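Local atomic coordinates of glucose-1-phosphate thymidylyltransferase (Bacillus anthracis, PDB entry 4ECM), a protein that catalyses the transfer of a thymidylyl group from dTTP to glucose 1-phosphate, giving dTDP-glucose and pyrophosphate, an early step of dTDP-L-rhamnose biosynthesis. Residues I29-T34 with I75-E80; R140-E145 with T233-S238; F166-I171 with E181-P186. One frame throughout, in Å; residues are numbered along the deposited sequence. Where two conformers were deposited one is given.

Contact 1: residues I29-T34 with I75-E80. With DAU (2'deoxy-thymidine-5'-diphospho-alpha-D-glucose), chain B; POP (pyrophosphate 2-), chain C.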
loop_
_atom_site.group_PDB
_atom_site.type_symbol
_atom_site.label_atom_id
_atom_site.label_comp_id
_atom_site.label_asym_id
_atom_site.label_seq_id
_atom_site.Cartn_x
_atom_site.Cartn_y
_atom_site.Cartn_z
ATOM N N ILE A 29 4.194 -22.318 -2.250
ATOM C CA ILE A 29 4.387 -21.504 -3.453
ATOM C C ILE A 29 5.461 -20.483 -3.105
ATOM O O ILE A 29 5.299 -19.702 -2.164
ATOM C CB ILE A 29 3.120 -20.754 -3.919
ATOM C CG1 ILE A 29 1.963 -21.715 -4.160
ATOM C CG2 ILE A 29 3.416 -19.972 -5.227
ATOM C CD1 ILE A 29 0.654 -21.025 -4.536
ATOM N N LEU A 30 6.561 -20.512 -3.843
ATOM C CA LEU A 30 7.673 -19.604 -3.620
ATOM C C LEU A 30 7.473 -18.430 -4.553
ATOM O O LEU A 30 7.599 -18.561 -5.775
ATOM C CB LEU A 30 9.016 -20.318 -3.852
ATOM C CG LEU A 30 9.250 -21.517 -2.924
ATOM C CD1 LEU A 30 10.652 -22.087 -3.122
ATOM C CD2 LEU A 30 9.029 -21.141 -1.427
ATOM N N ALA A 31 7.141 -17.280 -3.974
ATOM C CA ALA A 31 6.819 -16.104 -4.761
ATOM C C ALA A 31 7.688 -14.910 -4.424
ATOM O O ALA A 31 7.259 -13.771 -4.562
ATOM C CB ALA A 31 5.328 -15.760 -4.592
ATOM N N GLY A 32 8.929 -15.172 -4.020
ATOM C CA GLY A 32 9.875 -14.114 -3.672
ATOM C C GLY A 32 10.676 -13.631 -4.866
ATOM O O GLY A 32 10.185 -13.606 -5.994
ATOM N N GLY A 33 11.916 -13.231 -4.617
ATOM C CA GLY A 33 12.777 -12.714 -5.686
ATOM C C GLY A 33 12.615 -11.221 -5.922
ATOM O O GLY A 33 11.654 -10.614 -5.480
ATOM N N THR A 34 13.562 -10.640 -6.648
ATOM C CA THR A 34 13.574 -9.198 -6.912
ATOM C C THR A 34 12.749 -8.783 -8.135
ATOM O O THR A 34 12.252 -7.670 -8.192
ATOM C CB THR A 34 15.021 -8.707 -7.134
ATOM O OG1 THR A 34 15.526 -9.258 -8.354
ATOM C CG2 THR A 34 15.946 -9.131 -5.957
ATOM N N ILE A 75 2.749 -19.557 1.533
ATOM C CA ILE A 75 3.175 -18.603 0.515
ATOM C C ILE A 75 4.371 -17.830 1.056
ATOM O O ILE A 75 4.290 -17.228 2.135
ATOM C CB ILE A 75 2.060 -17.599 0.223
ATOM C CG1 ILE A 75 0.756 -18.311 -0.212
ATOM C CG2 ILE A 75 2.517 -16.531 -0.804
ATOM C CD1 ILE A 75 0.788 -18.969 -1.513
ATOM N N ILE A 76 5.472 -17.842 0.308
ATOM C CA ILE A 76 6.678 -17.106 0.671
ATOM C C ILE A 76 6.893 -15.937 -0.296
ATOM O O ILE A 76 6.833 -16.114 -1.510
ATOM C CB ILE A 76 7.912 -17.993 0.596
ATOM C CG1 ILE A 76 7.771 -19.214 1.516
ATOM C CG2 ILE A 76 9.190 -17.181 0.936
ATOM C CD1 ILE A 76 7.638 -18.889 3.001
ATOM N N THR A 77 7.112 -14.741 0.237
ATOM C CA THR A 77 7.418 -13.586 -0.609
ATOM C C THR A 77 8.201 -12.558 0.190
ATOM O O THR A 77 8.477 -12.766 1.371
ATOM C CB THR A 77 6.144 -12.957 -1.244
ATOM O OG1 THR A 77 6.524 -12.089 -2.328
ATOM C CG2 THR A 77 5.322 -12.196 -0.204
ATOM N N GLY A 78 8.589 -11.470 -0.467
ATOM C CA GLY A 78 9.351 -10.390 0.189
ATOM C C GLY A 78 8.478 -9.527 1.088
ATOM O O GLY A 78 7.262 -9.491 0.949
ATOM N N LYS A 79 9.118 -8.834 2.012
ATOM C CA LYS A 79 8.438 -7.964 2.947
ATOM C C LYS A 79 7.573 -6.897 2.251
ATOM O O LYS A 79 6.400 -6.740 2.558
ATOM C CB LYS A 79 9.484 -7.258 3.828
ATOM C CG LYS A 79 8.889 -6.407 4.925
ATOM C CD LYS A 79 9.943 -5.878 5.920
ATOM C CE LYS A 79 10.658 -4.642 5.411
ATOM N NZ LYS A 79 11.614 -4.102 6.425
ATOM N N GLU A 80 8.171 -6.215 1.284
ATOM C CA GLU A 80 7.491 -5.170 0.533
ATOM C C GLU A 80 6.297 -5.699 -0.267
ATOM O O GLU A 80 5.236 -5.057 -0.309
ATOM C CB GLU A 80 8.491 -4.469 -0.400
ATOM C CG GLU A 80 9.415 -5.428 -1.146
ATOM C CD GLU A 80 10.400 -6.150 -0.210
ATOM O OE1 GLU A 80 10.703 -7.327 -0.467
ATOM O OE2 GLU A 80 10.863 -5.540 0.784
HETATM O O6 DAU B . 12.072 -22.305 -13.868
HETATM C C6 DAU B . 12.755 -23.537 -13.626
HETATM C C5 DAU B . 14.134 -23.252 -13.048
HETATM O O5 DAU B . 13.950 -22.460 -11.879
HETATM C C4 DAU B . 14.889 -24.545 -12.718
HETATM O O4 DAU B . 15.149 -25.295 -13.898
HETATM C C3 DAU B . 16.215 -24.275 -12.013
HETATM O O3 DAU B . 16.801 -25.536 -11.626
HETATM C C2 DAU B . 15.938 -23.394 -10.789
HETATM O O2 DAU B . 17.165 -23.013 -10.139
HETATM C C1 DAU B . 15.157 -22.144 -11.174
HETATM O O1 DAU B . 15.984 -21.312 -11.980
HETATM P P2 DAU B . 15.696 -19.728 -12.100
HETATM O O3P DAU B . 14.519 -19.465 -13.009
HETATM O O4P DAU B . 17.023 -19.068 -12.349
HETATM O OPP DAU B . 15.191 -19.363 -10.607
HETATM P P DAU B . 14.742 -17.875 -10.195
HETATM O O1P DAU B . 14.124 -17.194 -11.392
HETATM O O2P DAU B . 15.870 -17.242 -9.464
HETATM O "O5'" DAU B . 13.542 -18.152 -9.153
HETATM C "C5'" DAU B . 12.314 -18.659 -9.633
HETATM C "C4'" DAU B . 11.145 -18.489 -8.663
HETATM O "O4'" DAU B . 11.468 -18.776 -7.303
HETATM C "C3'" DAU B . 10.528 -17.109 -8.710
HETATM O "O3'" DAU B . 9.136 -17.322 -8.964
HETATM C "C2'" DAU B . 10.739 -16.511 -7.340
HETATM C "C1'" DAU B . 11.092 -17.704 -6.463
HETATM N N11 DAU B . 12.262 -17.538 -5.585
HETATM C C61 DAU B . 13.510 -17.228 -6.185
HETATM C C51 DAU B . 14.553 -16.733 -5.427
HETATM C C5A DAU B . 15.910 -16.510 -6.060
HETATM C C21 DAU B . 12.045 -17.131 -4.255
HETATM O O21 DAU B . 10.840 -17.355 -3.711
HETATM N N31 DAU B . 13.047 -16.647 -3.481
HETATM C C41 DAU B . 14.283 -16.425 -4.000
HETATM O O41 DAU B . 15.266 -15.923 -3.220
HETATM P P1 POP C . 14.814 -11.804 -11.003
HETATM O O1 POP C . 15.843 -10.949 -10.310
HETATM O O2 POP C . 14.270 -11.116 -12.227
HETATM O O3 POP C . 15.486 -13.086 -11.414
HETATM O O POP C . 13.604 -12.091 -9.964
HETATM P P2 POP C . 13.033 -13.582 -9.673
HETATM O O4 POP C . 12.773 -14.266 -10.996
HETATM O O5 POP C . 11.734 -13.478 -8.915
HETATM O O6 POP C . 14.039 -14.414 -8.888
HETATM O O HOH W 1 9.791 -10.501 -3.299
#
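Thr77 and Ala31 tie two neighbouring parallel strands together beyond their last bridge, Leu30 with Ile76, and the threonine side chain does the work. Its CB lies 3.6 Å from Ala31 O. With chi1 at -164° the hydroxyl is turned opposite Thr77's own backbone N, and OG1 donates to Ala31 O over 2.9 Å. The donor sits well above the carbonyl plane, 54° out of it, a slanting approach.

Before that point the pairing is ordinary. Ile76 N gives a nearly straight bond to Ile29 O, and Ala31 N reaches Ile76 O at 2.7 Å. On one face Ile29 and Ile75 lie alongside each other and point the same way, their CD1 methyls 3.7 Å apart; helices 57-67 and 82-89 lie against this face. On the other, Leu30 CD2 rests against Ile76 CG1.

From Gly32 on the chain turns to the ligands. Gly32 lies close against the thymine carbonyl oxygen O21, to which its N donates over 2.9 Å. Gly33 has positive phi, and its CA is 3.5 Å from pyrophosphate O5. A water accepts weakly from Gly78 N and donates to Gly33 O, bridging the diverging chains, while Thr34 OG1 lies 2.6 Å from pyrophosphate O1. Ser36, Arg37 and Lys47 add further bonds to the pyrophosphate.

A pair of adjacent parallel strands that opens at its C-terminal end into a glycine-rich loop around a nucleotide is consistent with the Rossmann-like fold of the nucleotidyltransferase family, and Leu30-Thr34 forms the start of its signature loop, contacting the base through Gly32 and lining the pyrophosphate site with Gly32, Gly33 and Thr34.

Contact 2: residues R140-E145 with T233-S238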
loop_
_atom_site.group_PDB
_atom_site.type_symbol
_atom_site.label_atom_id
_atom_site.label_comp_id
_atom_site.label_asym_id
_atom_site.label_seq_id
_atom_site.Cartn_x
_atom_site.Cartn_y
_atom_site.Cartn_z
ATOM N N ARG A 140 -1.833 -34.066 -10.054
ATOM C CA ARG A 140 -2.340 -35.246 -9.342
ATOM C C ARG A 140 -1.660 -36.567 -9.659
ATOM O O ARG A 140 -1.302 -37.298 -8.746
ATOM C CB ARG A 140 -3.869 -35.388 -9.495
ATOM C CG ARG A 140 -4.471 -36.598 -8.746
ATOM C CD ARG A 140 -6.002 -36.687 -8.942
ATOM N NE ARG A 140 -6.699 -35.525 -8.378
ATOM C CZ ARG A 140 -7.164 -35.459 -7.131
ATOM N NH1 ARG A 140 -7.774 -34.362 -6.700
ATOM N NH2 ARG A 140 -7.025 -36.483 -6.311
ATOM N N PRO A 141 -1.487 -36.890 -10.945
ATOM C CA PRO A 141 -0.851 -38.180 -11.228
ATOM C C PRO A 141 0.529 -38.315 -10.603
ATOM O O PRO A 141 0.898 -39.406 -10.150
ATOM C CB PRO A 141 -0.772 -38.213 -12.762
ATOM C CG PRO A 141 -1.912 -37.333 -13.210
ATOM C CD PRO A 141 -1.983 -36.227 -12.168
ATOM N N TYR A 142 1.264 -37.205 -10.556
ATOM C CA TYR A 142 2.603 -37.189 -9.986
ATOM C C TYR A 142 2.552 -37.233 -8.453
ATOM O O TYR A 142 3.361 -37.932 -7.812
ATOM C CB TYR A 142 3.356 -35.953 -10.453
ATOM C CG TYR A 142 3.295 -35.753 -11.952
ATOM C CD1 TYR A 142 3.758 -36.737 -12.826
ATOM C CD2 TYR A 142 2.791 -34.578 -12.490
ATOM C CE1 TYR A 142 3.699 -36.559 -14.209
ATOM C CE2 TYR A 142 2.738 -34.375 -13.874
ATOM C CZ TYR A 142 3.188 -35.361 -14.720
ATOM O OH TYR A 142 3.120 -35.166 -16.058
ATOM N N VAL A 143 1.603 -36.508 -7.875
ATOM C CA VAL A 143 1.433 -36.506 -6.434
ATOM C C VAL A 143 1.026 -37.917 -5.953
ATOM O O VAL A 143 1.552 -38.407 -4.968
ATOM C CB VAL A 143 0.415 -35.454 -5.981
ATOM C CG1 VAL A 143 0.102 -35.605 -4.497
ATOM C CG2 VAL A 143 0.928 -34.060 -6.303
ATOM N N GLU A 144 0.125 -38.569 -6.679
ATOM C CA GLU A 144 -0.305 -39.933 -6.346
ATOM C C GLU A 144 0.842 -40.929 -6.380
ATOM O O GLU A 144 0.934 -41.793 -5.503
ATOM C CB GLU A 144 -1.415 -40.401 -7.289
ATOM C CG GLU A 144 -2.718 -39.671 -7.079
ATOM C CD GLU A 144 -3.774 -40.019 -8.124
ATOM O OE1 GLU A 144 -3.424 -40.616 -9.171
ATOM O OE2 GLU A 144 -4.950 -39.677 -7.883
ATOM N N GLU A 145 1.696 -40.841 -7.398
ATOM C CA GLU A 145 2.867 -41.713 -7.464
ATOM C C GLU A 145 3.786 -41.450 -6.306
ATOM O O GLU A 145 4.288 -42.384 -5.688
ATOM C CB GLU A 145 3.696 -41.520 -8.726
ATOM C CG GLU A 145 3.271 -42.316 -9.913
ATOM C CD GLU A 145 4.269 -42.202 -11.078
ATOM O OE1 GLU A 145 5.488 -42.011 -10.846
ATOM O OE2 GLU A 145 3.817 -42.325 -12.230
ATOM N N THR A 233 13.119 -39.800 -7.736
ATOM C CA THR A 233 12.459 -40.333 -8.925
ATOM C C THR A 233 12.130 -39.169 -9.836
ATOM O O THR A 233 12.213 -38.010 -9.427
ATOM C CB THR A 233 11.147 -41.116 -8.611
ATOM O OG1 THR A 233 10.176 -40.239 -8.014
ATOM C CG2 THR A 233 11.424 -42.349 -7.680
ATOM N N TYR A 234 11.777 -39.464 -11.083
ATOM C CA TYR A 234 11.373 -38.417 -11.994
ATOM C C TYR A 234 10.288 -38.871 -12.941
ATOM O O TYR A 234 10.066 -40.066 -13.149
ATOM C CB TYR A 234 12.549 -37.915 -12.823
ATOM C CG TYR A 234 12.979 -38.863 -13.905
ATOM C CD1 TYR A 234 12.490 -38.735 -15.204
ATOM C CD2 TYR A 234 13.870 -39.898 -13.634
ATOM C CE1 TYR A 234 12.885 -39.619 -16.211
ATOM C CE2 TYR A 234 14.271 -40.773 -14.623
ATOM C CZ TYR A 234 13.774 -40.632 -15.913
ATOM O OH TYR A 234 14.170 -41.508 -16.890
ATOM N N ASN A 235 9.613 -37.881 -13.505
ATOM C CA ASN A 235 8.612 -38.096 -14.522
ATOM C C ASN A 235 8.758 -37.016 -15.577
ATOM O O ASN A 235 9.060 -35.867 -15.261
ATOM C CB ASN A 235 7.194 -38.020 -13.969
ATOM C CG ASN A 235 6.921 -39.036 -12.903
ATOM O OD1 ASN A 235 7.387 -38.902 -11.770
ATOM N ND2 ASN A 235 6.097 -40.028 -13.230
ATOM N N GLU A 236 8.552 -37.393 -16.829
ATOM C CA GLU A 236 8.561 -36.446 -17.908
ATOM C C GLU A 236 7.147 -35.937 -18.039
ATOM O O GLU A 236 6.210 -36.718 -18.073
ATOM C CB GLU A 236 8.986 -37.111 -19.209
ATOM C CG GLU A 236 10.381 -37.696 -19.165
ATOM C CD GLU A 236 10.828 -38.249 -20.520
ATOM O OE1 GLU A 236 10.625 -37.563 -21.556
ATOM O OE2 GLU A 236 11.407 -39.358 -20.526
ATOM N N MET A 237 6.996 -34.626 -18.103
ATOM C CA MET A 237 5.688 -34.006 -18.237
ATOM C C MET A 237 5.164 -34.172 -19.634
ATOM O O MET A 237 5.938 -34.365 -20.562
ATOM C CB MET A 237 5.766 -32.507 -17.943
ATOM C CG MET A 237 5.927 -32.162 -16.464
ATOM S SD MET A 237 5.860 -30.381 -16.226
ATOM C CE MET A 237 5.679 -30.304 -14.461
ATOM N N SER A 238 3.838 -34.142 -19.789
ATOM C CA SER A 238 3.194 -34.397 -21.096
ATOM C C SER A 238 2.773 -33.176 -21.934
ATOM O O SER A 238 2.850 -33.222 -23.158
ATOM C CB SER A 238 1.971 -35.286 -20.885
ATOM O OG SER A 238 1.126 -34.731 -19.897
HETATM O O HOH W 2 3.271 -37.363 -17.869
HETATM O O HOH W 3 8.713 -41.953 -11.384
#
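Tyr142 and Asn235 pass each other in opposite directions between helix 140-147 and strand 232-236. The ring is turned 60° from the amide plane, and Asn235 CB lies 3.8 Å from both CD1 and CE1 along one side of the phenol. Because Tyr142 CG stands beside the backbone N (chi1 -50°), the ring leans along the strand and carries OH past Asn235 to Met237, whose CA is 3.6 Å from it.

Glu145, three residues further along the helix, comes at Asn235 from the opposite direction with its chain extended. Asn235 ND2 donates to Glu145 OE1 over 3.2 Å in an almost straight bond. The acceptor lies in the amide plane, yet the amide meets the carboxylate from above, 39° out of its plane.

Both polar ends have partners beyond the pair. Lys154 forms a salt bridge with Glu145 OE1 and a hydrogen bond with Asn235 OD1, while Asp137 is hydrogen-bonded to Tyr142 OH and Ser238 OG. A water donates to Tyr142 OH and to Glu236 O, joining helix and strand a second time.

The chemistry is that of a surface junction: a tyrosine packed at the helix-sheet boundary, flanked by an amide-to-carboxylate hydrogen bond. Lys154 probably offsets the charge of Glu145, and by engaging both side chains it helps fix which way round the amide lies.

Contact 3: residues F166-I171 with E181-P186. With DAU (2'deoxy-thymidine-5'-diphospho-alpha-D-glucose), chain B.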
loop_
_atom_site.group_PDB
_atom_site.type_symbol
_atom_site.label_atom_id
_atom_site.label_comp_id
_atom_site.label_asym_id
_atom_site.label_seq_id
_atom_site.Cartn_x
_atom_site.Cartn_y
_atom_site.Cartn_z
ATOM N N PHE A 166 18.312 -23.579 -17.478
ATOM C CA PHE A 166 17.682 -24.282 -16.377
ATOM C C PHE A 166 18.567 -25.306 -15.712
ATOM O O PHE A 166 19.728 -25.485 -16.077
ATOM C CB PHE A 166 16.436 -25.020 -16.927
ATOM C CG PHE A 166 15.506 -24.141 -17.732
ATOM C CD1 PHE A 166 14.687 -23.219 -17.113
ATOM C CD2 PHE A 166 15.451 -24.244 -19.105
ATOM C CE1 PHE A 166 13.840 -22.399 -17.853
ATOM C CE2 PHE A 166 14.612 -23.428 -19.852
ATOM C CZ PHE A 166 13.800 -22.500 -19.219
ATOM N N GLY A 167 18.006 -25.966 -14.713
ATOM C CA GLY A 167 18.642 -27.120 -14.105
ATOM C C GLY A 167 18.446 -28.195 -15.172
ATOM O O GLY A 167 17.365 -28.287 -15.770
ATOM N N VAL A 168 19.484 -28.974 -15.439
ATOM C CA VAL A 168 19.450 -29.977 -16.516
ATOM C C VAL A 168 19.759 -31.373 -16.005
ATOM O O VAL A 168 20.755 -31.585 -15.329
ATOM C CB VAL A 168 20.469 -29.624 -17.612
ATOM C CG1 VAL A 168 20.583 -30.746 -18.635
ATOM C CG2 VAL A 168 20.087 -28.298 -18.291
ATOM N N ALA A 169 18.891 -32.323 -16.330
ATOM C CA ALA A 169 19.060 -33.700 -15.883
ATOM C C ALA A 169 19.814 -34.505 -16.920
ATOM O O ALA A 169 19.451 -34.526 -18.099
ATOM C CB ALA A 169 17.699 -34.350 -15.611
ATOM N N ASN A 170 20.871 -35.160 -16.460
ATOM C CA ASN A 170 21.677 -36.036 -17.288
ATOM C C ASN A 170 21.059 -37.405 -17.127
ATOM O O ASN A 170 21.216 -38.048 -16.082
ATOM C CB ASN A 170 23.133 -36.027 -16.806
ATOM C CG ASN A 170 24.037 -36.994 -17.592
ATOM O OD1 ASN A 170 23.618 -37.602 -18.577
ATOM N ND2 ASN A 170 25.285 -37.131 -17.140
ATOM N N ILE A 171 20.313 -37.833 -18.139
ATOM C CA ILE A 171 19.629 -39.121 -18.104
ATOM C C ILE A 171 20.316 -40.176 -18.961
ATOM O O ILE A 171 20.551 -39.970 -20.142
ATOM C CB ILE A 171 18.180 -38.989 -18.589
ATOM C CG1 ILE A 171 17.406 -38.036 -17.671
ATOM C CG2 ILE A 171 17.493 -40.372 -18.624
ATOM C CD1 ILE A 171 15.978 -37.902 -18.050
ATOM N N GLU A 181 23.041 -27.193 -12.666
ATOM C CA GLU A 181 22.348 -25.920 -12.728
ATOM C C GLU A 181 22.958 -25.016 -13.794
ATOM O O GLU A 181 24.134 -24.718 -13.748
ATOM C CB GLU A 181 22.378 -25.237 -11.352
ATOM C CG GLU A 181 21.608 -23.919 -11.270
ATOM C CD GLU A 181 20.091 -24.072 -11.460
ATOM O OE1 GLU A 181 19.562 -25.211 -11.338
ATOM O OE2 GLU A 181 19.427 -23.032 -11.710
ATOM N N LYS A 182 22.127 -24.609 -14.752
ATOM C CA LYS A 182 22.501 -23.707 -15.855
ATOM C C LYS A 182 23.860 -24.017 -16.475
ATOM O O LYS A 182 24.746 -23.169 -16.511
ATOM C CB LYS A 182 22.423 -22.246 -15.398
ATOM C CG LYS A 182 21.048 -21.877 -14.829
ATOM C CD LYS A 182 20.892 -20.368 -14.642
ATOM C CE LYS A 182 19.544 -20.010 -13.966
ATOM N NZ LYS A 182 19.506 -20.523 -12.575
ATOM N N PRO A 183 24.018 -25.239 -16.998
ATOM C CA PRO A 183 25.290 -25.627 -17.592
ATOM C C PRO A 183 25.615 -24.858 -18.878
ATOM O O PRO A 183 24.717 -24.607 -19.699
ATOM C CB PRO A 183 25.077 -27.108 -17.907
ATOM C CG PRO A 183 23.596 -27.236 -18.146
ATOM C CD PRO A 183 22.976 -26.267 -17.181
ATOM N N LYS A 184 26.884 -24.480 -19.032
ATOM C CA LYS A 184 27.375 -23.826 -20.260
ATOM C C LYS A 184 27.320 -24.815 -21.433
ATOM O O LYS A 184 27.158 -24.421 -22.584
ATOM C CB LYS A 184 28.833 -23.357 -20.079
ATOM C CG LYS A 184 29.018 -22.043 -19.307
ATOM C CD LYS A 184 28.824 -20.778 -20.193
ATOM C CE LYS A 184 29.957 -20.639 -21.271
ATOM N NZ LYS A 184 29.913 -19.372 -22.090
ATOM N N GLU A 185 27.482 -26.096 -21.103
ATOM C CA GLU A 185 27.460 -27.198 -22.056
ATOM C C GLU A 185 26.526 -28.280 -21.531
ATOM O O GLU A 185 26.969 -29.253 -20.903
ATOM C CB GLU A 185 28.874 -27.762 -22.231
ATOM C CG GLU A 185 29.819 -26.818 -22.994
ATOM C CD GLU A 185 31.261 -27.348 -23.086
ATOM O OE1 GLU A 185 31.646 -28.199 -22.248
ATOM O OE2 GLU A 185 32.012 -26.888 -23.984
ATOM N N PRO A 186 25.228 -28.118 -21.785
ATOM C CA PRO A 186 24.235 -29.069 -21.267
ATOM C C PRO A 186 24.452 -30.499 -21.728
ATOM O O PRO A 186 24.767 -30.721 -22.883
ATOM C CB PRO A 186 22.895 -28.536 -21.810
ATOM C CG PRO A 186 23.178 -27.123 -22.310
ATOM C CD PRO A 186 24.631 -27.056 -22.624
HETATM O O6 DAU B . 12.072 -22.305 -13.868
HETATM C C6 DAU B . 12.755 -23.537 -13.626
HETATM C C5 DAU B . 14.134 -23.252 -13.048
HETATM O O5 DAU B . 13.950 -22.460 -11.879
HETATM C C4 DAU B . 14.889 -24.545 -12.718
HETATM O O4 DAU B . 15.149 -25.295 -13.898
HETATM C C3 DAU B . 16.215 -24.275 -12.013
HETATM O O3 DAU B . 16.801 -25.536 -11.626
HETATM C C2 DAU B . 15.938 -23.394 -10.789
HETATM O O2 DAU B . 17.165 -23.013 -10.139
HETATM C C1 DAU B . 15.157 -22.144 -11.174
HETATM O O1 DAU B . 15.984 -21.312 -11.980
HETATM P P2 DAU B . 15.696 -19.728 -12.100
HETATM O O3P DAU B . 14.519 -19.465 -13.009
HETATM O O4P DAU B . 17.023 -19.068 -12.349
HETATM O OPP DAU B . 15.191 -19.363 -10.607
HETATM P P DAU B . 14.742 -17.875 -10.195
HETATM O O1P DAU B . 14.124 -17.194 -11.392
HETATM O O2P DAU B . 15.870 -17.242 -9.464
HETATM O "O5'" DAU B . 13.542 -18.152 -9.153
HETATM C "C5'" DAU B . 12.314 -18.659 -9.633
HETATM C "C4'" DAU B . 11.145 -18.489 -8.663
HETATM O "O4'" DAU B . 11.468 -18.776 -7.303
HETATM C "C3'" DAU B . 10.528 -17.109 -8.710
HETATM O "O3'" DAU B . 9.136 -17.322 -8.964
HETATM C "C2'" DAU B . 10.739 -16.511 -7.340
HETATM C "C1'" DAU B . 11.092 -17.704 -6.463
HETATM N N11 DAU B . 12.262 -17.538 -5.585
HETATM C C61 DAU B . 13.510 -17.228 -6.185
HETATM C C51 DAU B . 14.553 -16.733 -5.427
HETATM C C5A DAU B . 15.910 -16.510 -6.060
HETATM C C21 DAU B . 12.045 -17.131 -4.255
HETATM O O21 DAU B . 10.840 -17.355 -3.711
HETATM N N31 DAU B . 13.047 -16.647 -3.481
HETATM C C41 DAU B . 14.283 -16.425 -4.000
HETATM O O41 DAU B . 15.266 -15.923 -3.220
#
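Glu181, at the end of strand 175-181, pairs with Gly167 in an antiparallel non-hydrogen-bonded bridge, their CA atoms 4.1 Å apart. Its carboxylate turns back over Gly167 because the chain bends at chi2 (65°) and brings OE1 within 3.5 Å of Gly167 CA. From there both oxygens accept from the glucose: OE1 from O3 and OE2 from O2, each over 2.8 Å. With no side chain, Gly167 lets the sugar and the Glu181 carboxylate come up against its backbone, and it also supplies a straight N-H to glucose O4 at 3.0 Å. Phe166 CB, 3.3 Å away, and the ring edge lie beside that oxygen.

At Lys182 the backbone adopts a left-handed conformation, and its N donates to Phe166 O over 2.9 Å from well above the carbonyl plane. The side chain runs back towards the ligand and bends at its last torsion. NZ thereby reaches Glu181 OE2 at 2.7 Å in a salt bridge that takes the anti lone pair of OE2, and also donates to the phosphate oxygen O4P of the dTDP-glucose.

Pro183 then turns its ring against the strand: CG meets Val168 CG2 at 3.7 Å, the two side chains crossing at a slant, while CD packs near Phe166 O. Around the site, Thr220 OG1 is hydrogen-bonded to Glu181 OE1 and the Phe166 ring stands edge-to-face with Trp241.

Chemically, sugar and phosphate are read by one linked network. Three glucose hydroxyls are engaged by Glu181 and the amide of Gly167. Arg214 lies close to Lys182 NZ and makes a long, weak ion pair with Glu181 OE2. Lys182 probably balances charge on both the carboxylate and the phosphate, which may couple recognition of glucose to that of the diphosphate.

How the contacts relate
All three contacts reach the central mixed sheet. Contact 1 comes first along the chain and closes before the others open; contact 3 falls within the span between the two segments of contact 2. The centres of contacts 1 and 3 are about 26 Å apart and their nearest atoms about 12 Å, but dTDP-glucose bridges them, its thymine at contact 1 and its glucose at contact 3. Contact 2 lies on the opposite side of the chain's centre from contact 1. It joins helix 140-147 to strand 232-236 and touches contact 3 through Tyr234 and Ile171. Two contacts thus hold opposite ends of one ligand, while the third packs a helix against the sheet.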